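Local structure of OTU domain-containing protein wMelOTU (Wolbachia pipientis wMel, 6W9O) at residues A[38-47]-A[192-201]. The protein is a deubiquitinase of the OTU family of cysteine proteases, a probable bacterial effector that probably removes ubiquitin from modified proteins. Residues are numbered along the deposited sequence; the frame is centred on the assembly and turned at random. Where two conformers were deposited one is given.
Sequences YPDNFYVGQA and FEPLLDRNKS
Antiparallel pairing of strand 42-44 with strand 191-197 forms one margin of the mixed beta-sheet of this OTU-fold cysteine protease, with 42-44 as the outermost strand. Tyr43 and Leu196 are the hydrogen-bonded pair, and further backbone bonds run from Gly45 N to Pro194 O and, at 2.8 Å, from Arg198 N to Asn41 O. On the face with Phe42, Val44 and Asp197, Leu195 CD1 sits over the centre of the Tyr38 ring, 3.8 Å from the centroid, while CD2 meets Phe42 CD1. Asp197 CB lies over a face of the Phe42 ring, whose plane is turned 29° from the carboxylate. On the other face, the CG of Tyr43 lies between its backbone N and carbonyl carbon (chi1 62°), which lays the ring across Leu196, with Leu196 CB 3.6 Å from Tyr43 CZ; Leu206 of helix 203-209 also touches this tyrosine. At the end of the strand, Asp197 OD2 accepts from Asn199 N in an Asx turn and takes a second bond from Asn41 ND2 (2.9 Å), the two donors arriving from opposite faces of the carboxylate, which probably limits its rotation. At the ring edge, Tyr43 OH donates to Ser201 OG (2.9 Å), which in turn donates to Asp197 O (2.8 Å).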
loop_
_atom_site.group_PDB
_atom_site.type_symbol
_atom_site.label_atom_id
_atom_site.label_comp_id
_atom_site.label_asym_id
_atom_site.label_seq_id
_atom_site.Cartn_x
_atom_site.Cartn_y
_atom_site.Cartn_z
ATOM N N TYR A 38 -1.481 1.296 -17.590
ATOM C CA TYR A 38 -2.763 1.081 -16.926
ATOM C C TYR A 38 -3.864 1.549 -17.875
ATOM O O TYR A 38 -3.575 2.277 -18.839
ATOM C CB TYR A 38 -2.835 1.830 -15.562
ATOM C CG TYR A 38 -2.309 3.234 -15.560
ATOM C CD1 TYR A 38 -0.986 3.496 -15.146
ATOM C CD2 TYR A 38 -3.082 4.298 -16.003
ATOM C CE1 TYR A 38 -0.492 4.761 -15.149
ATOM C CE2 TYR A 38 -2.585 5.589 -16.022
ATOM C CZ TYR A 38 -1.273 5.806 -15.588
ATOM O OH TYR A 38 -0.763 7.100 -15.598
ATOM N N PRO A 39 -5.117 1.144 -17.652
ATOM C CA PRO A 39 -6.196 1.530 -18.564
ATOM C C PRO A 39 -6.469 3.030 -18.515
ATOM O O PRO A 39 -6.147 3.736 -17.559
ATOM C CB PRO A 39 -7.414 0.766 -18.029
ATOM C CG PRO A 39 -6.793 -0.375 -17.204
ATOM C CD PRO A 39 -5.578 0.166 -16.646
ATOM N N ASP A 40 -7.131 3.499 -19.572
ATOM C CA ASP A 40 -7.300 4.930 -19.764
ATOM C C ASP A 40 -8.230 5.570 -18.745
ATOM O O ASP A 40 -8.192 6.800 -18.604
ATOM C CB ASP A 40 -7.916 5.191 -21.137
ATOM C CG ASP A 40 -6.952 4.903 -22.284
ATOM O OD1 ASP A 40 -5.732 4.885 -22.041
ATOM O OD2 ASP A 40 -7.426 4.716 -23.427
ATOM N N ASN A 41 -9.047 4.783 -18.052
ATOM C CA ASN A 41 -9.870 5.355 -16.981
ATOM C C ASN A 41 -9.107 5.571 -15.692
ATOM O O ASN A 41 -9.633 6.237 -14.802
ATOM C CB ASN A 41 -11.130 4.511 -16.701
ATOM C CG ASN A 41 -10.824 3.036 -16.419
ATOM O OD1 ASN A 41 -10.177 2.374 -17.229
ATOM N ND2 ASN A 41 -11.298 2.506 -15.287
ATOM N N PHE A 42 -7.854 5.100 -15.575
ATOM C CA PHE A 42 -7.096 5.318 -14.339
ATOM C C PHE A 42 -6.191 6.527 -14.470
ATOM O O PHE A 42 -5.875 6.965 -15.581
ATOM C CB PHE A 42 -6.237 4.087 -13.961
ATOM C CG PHE A 42 -7.076 2.940 -13.393
ATOM C CD1 PHE A 42 -7.132 2.714 -12.005
ATOM C CD2 PHE A 42 -7.790 2.114 -14.269
ATOM C CE1 PHE A 42 -7.920 1.679 -11.487
ATOM C CE2 PHE A 42 -8.551 1.132 -13.784
ATOM C CZ PHE A 42 -8.619 0.872 -12.398
ATOM N N TYR A 43 -5.884 7.130 -13.335
ATOM C CA TYR A 43 -5.022 8.312 -13.339
ATOM C C TYR A 43 -4.211 8.284 -12.063
ATOM O O TYR A 43 -4.574 7.617 -11.095
ATOM C CB TYR A 43 -5.844 9.609 -13.428
ATOM C CG TYR A 43 -6.779 9.838 -12.254
ATOM C CD1 TYR A 43 -6.417 10.667 -11.212
ATOM C CD2 TYR A 43 -8.045 9.265 -12.216
ATOM C CE1 TYR A 43 -7.252 10.915 -10.146
ATOM C CE2 TYR A 43 -8.875 9.508 -11.138
ATOM C CZ TYR A 43 -8.492 10.319 -10.119
ATOM O OH TYR A 43 -9.386 10.509 -9.052
ATOM N N VAL A 44 -3.078 8.995 -12.084
ATOM C CA VAL A 44 -2.233 9.138 -10.906
ATOM C C VAL A 44 -2.741 10.300 -10.038
ATOM O O VAL A 44 -2.763 11.449 -10.478
ATOM C CB VAL A 44 -0.760 9.329 -11.313
ATOM C CG1 VAL A 44 0.082 9.401 -10.050
ATOM C CG2 VAL A 44 -0.327 8.166 -12.206
ATOM N N GLY A 45 -3.113 9.993 -8.788
ATOM C CA GLY A 45 -3.571 10.972 -7.816
ATOM C C GLY A 45 -2.397 11.594 -7.088
ATOM O O GLY A 45 -1.241 11.489 -7.500
ATOM N N GLN A 46 -2.695 12.239 -5.983
ATOM C CA GLN A 46 -1.694 12.898 -5.164
ATOM C C GLN A 46 -1.704 12.261 -3.796
ATOM O O GLN A 46 -2.750 11.904 -3.288
ATOM C CB GLN A 46 -1.975 14.388 -4.995
ATOM C CG GLN A 46 -1.560 15.211 -6.181
ATOM C CD GLN A 46 -2.613 15.186 -7.256
ATOM O OE1 GLN A 46 -3.803 15.374 -6.980
ATOM N NE2 GLN A 46 -2.192 14.951 -8.498
ATOM N N ALA A 47 -0.528 12.138 -3.191
ATOM C CA ALA A 47 -0.386 11.639 -1.840
ATOM C C ALA A 47 0.289 12.724 -1.002
ATOM O O ALA A 47 1.049 13.568 -1.519
ATOM C CB ALA A 47 0.519 10.368 -1.836
ATOM N N PHE A 192 5.423 6.973 -3.414
ATOM C CA PHE A 192 4.199 6.376 -3.945
ATOM C C PHE A 192 3.133 7.435 -4.150
ATOM O O PHE A 192 3.073 8.440 -3.442
ATOM C CB PHE A 192 3.646 5.353 -2.937
ATOM C CG PHE A 192 4.586 4.198 -2.720
ATOM C CD1 PHE A 192 4.627 3.163 -3.634
ATOM C CD2 PHE A 192 5.432 4.192 -1.621
ATOM C CE1 PHE A 192 5.537 2.129 -3.483
ATOM C CE2 PHE A 192 6.384 3.161 -1.442
ATOM C CZ PHE A 192 6.430 2.106 -2.385
ATOM N N GLU A 193 2.247 7.161 -5.114
ATOM C CA GLU A 193 1.007 7.912 -5.330
ATOM C C GLU A 193 -0.088 6.899 -5.549
ATOM O O GLU A 193 0.164 5.771 -5.980
ATOM C CB GLU A 193 1.112 8.766 -6.598
ATOM C CG GLU A 193 2.043 10.003 -6.504
ATOM C CD GLU A 193 2.786 10.260 -7.835
ATOM O OE1 GLU A 193 3.456 9.330 -8.330
ATOM O OE2 GLU A 193 2.692 11.355 -8.397
ATOM N N PRO A 194 -1.350 7.245 -5.265
ATOM C CA PRO A 194 -2.457 6.325 -5.532
ATOM C C PRO A 194 -2.737 6.322 -7.038
ATOM O O PRO A 194 -2.634 7.332 -7.733
ATOM C CB PRO A 194 -3.640 6.965 -4.761
ATOM C CG PRO A 194 -3.361 8.428 -4.831
ATOM C CD PRO A 194 -1.798 8.533 -4.678
ATOM N N LEU A 195 -3.156 5.134 -7.561
ATOM C CA LEU A 195 -3.666 5.056 -8.935
ATOM C C LEU A 195 -5.179 4.914 -8.822
ATOM O O LEU A 195 -5.652 3.910 -8.299
ATOM C CB LEU A 195 -3.056 3.858 -9.649
ATOM C CG LEU A 195 -3.489 3.774 -11.110
ATOM C CD1 LEU A 195 -2.652 4.787 -11.908
ATOM C CD2 LEU A 195 -3.285 2.366 -11.684
ATOM N N LEU A 196 -5.911 5.947 -9.258
ATOM C CA LEU A 196 -7.357 6.007 -8.999
ATOM C C LEU A 196 -8.107 5.873 -10.306
ATOM O O LEU A 196 -7.546 5.970 -11.388
ATOM C CB LEU A 196 -7.688 7.320 -8.285
ATOM C CG LEU A 196 -6.973 7.507 -6.924
ATOM C CD1 LEU A 196 -7.109 8.910 -6.336
ATOM C CD2 LEU A 196 -7.474 6.455 -5.926
ATOM N N ASP A 197 -9.427 5.672 -10.206
ATOM C CA ASP A 197 -10.279 5.370 -11.365
ATOM C C ASP A 197 -11.249 6.517 -11.546
ATOM O O ASP A 197 -12.040 6.816 -10.631
ATOM C CB ASP A 197 -11.014 4.069 -11.046
ATOM C CG ASP A 197 -11.870 3.558 -12.166
ATOM O OD1 ASP A 197 -12.271 2.385 -12.028
ATOM O OD2 ASP A 197 -12.154 4.270 -13.150
ATOM N N ARG A 198 -11.229 7.158 -12.722
ATOM C CA ARG A 198 -12.167 8.257 -12.956
ATOM C C ARG A 198 -13.623 7.814 -12.769
ATOM O O ARG A 198 -14.493 8.627 -12.389
ATOM C CB ARG A 198 -12.019 8.836 -14.372
ATOM C CG ARG A 198 -10.614 9.356 -14.696
ATOM C CD ARG A 198 -10.585 9.936 -16.129
ATOM N NE ARG A 198 -9.514 10.925 -16.213
ATOM C CZ ARG A 198 -8.257 10.602 -16.495
ATOM N NH1 ARG A 198 -7.940 9.329 -16.715
ATOM N NH2 ARG A 198 -7.314 11.543 -16.540
ATOM N N ASN A 199 -13.923 6.561 -13.108
ATOM C CA ASN A 199 -15.292 6.086 -13.044
ATOM C C ASN A 199 -15.802 6.071 -11.619
ATOM O O ASN A 199 -17.031 6.090 -11.442
ATOM C CB ASN A 199 -15.358 4.644 -13.605
ATOM C CG ASN A 199 -15.177 4.583 -15.108
ATOM O OD1 ASN A 199 -15.543 5.508 -15.812
ATOM N ND2 ASN A 199 -14.632 3.459 -15.616
ATOM N N LYS A 200 -14.927 6.028 -10.630
ATOM C CA LYS A 200 -15.282 5.915 -9.217
ATOM C C LYS A 200 -15.018 7.203 -8.459
ATOM O O LYS A 200 -15.033 7.206 -7.216
ATOM C CB LYS A 200 -14.513 4.745 -8.578
ATOM C CG LYS A 200 -14.820 3.452 -9.326
ATOM C CD LYS A 200 -14.139 2.252 -8.605
ATOM C CE LYS A 200 -14.388 0.993 -9.417
ATOM N NZ LYS A 200 -13.817 -0.215 -8.738
ATOM N N SER A 201 -14.657 8.268 -9.179
ATOM C CA SER A 201 -14.300 9.555 -8.585
ATOM C C SER A 201 -15.410 10.562 -8.812
ATOM O O SER A 201 -16.044 10.570 -9.864
ATOM C CB SER A 201 -13.054 10.152 -9.232
ATOM O OG SER A 201 -11.983 9.229 -9.226
#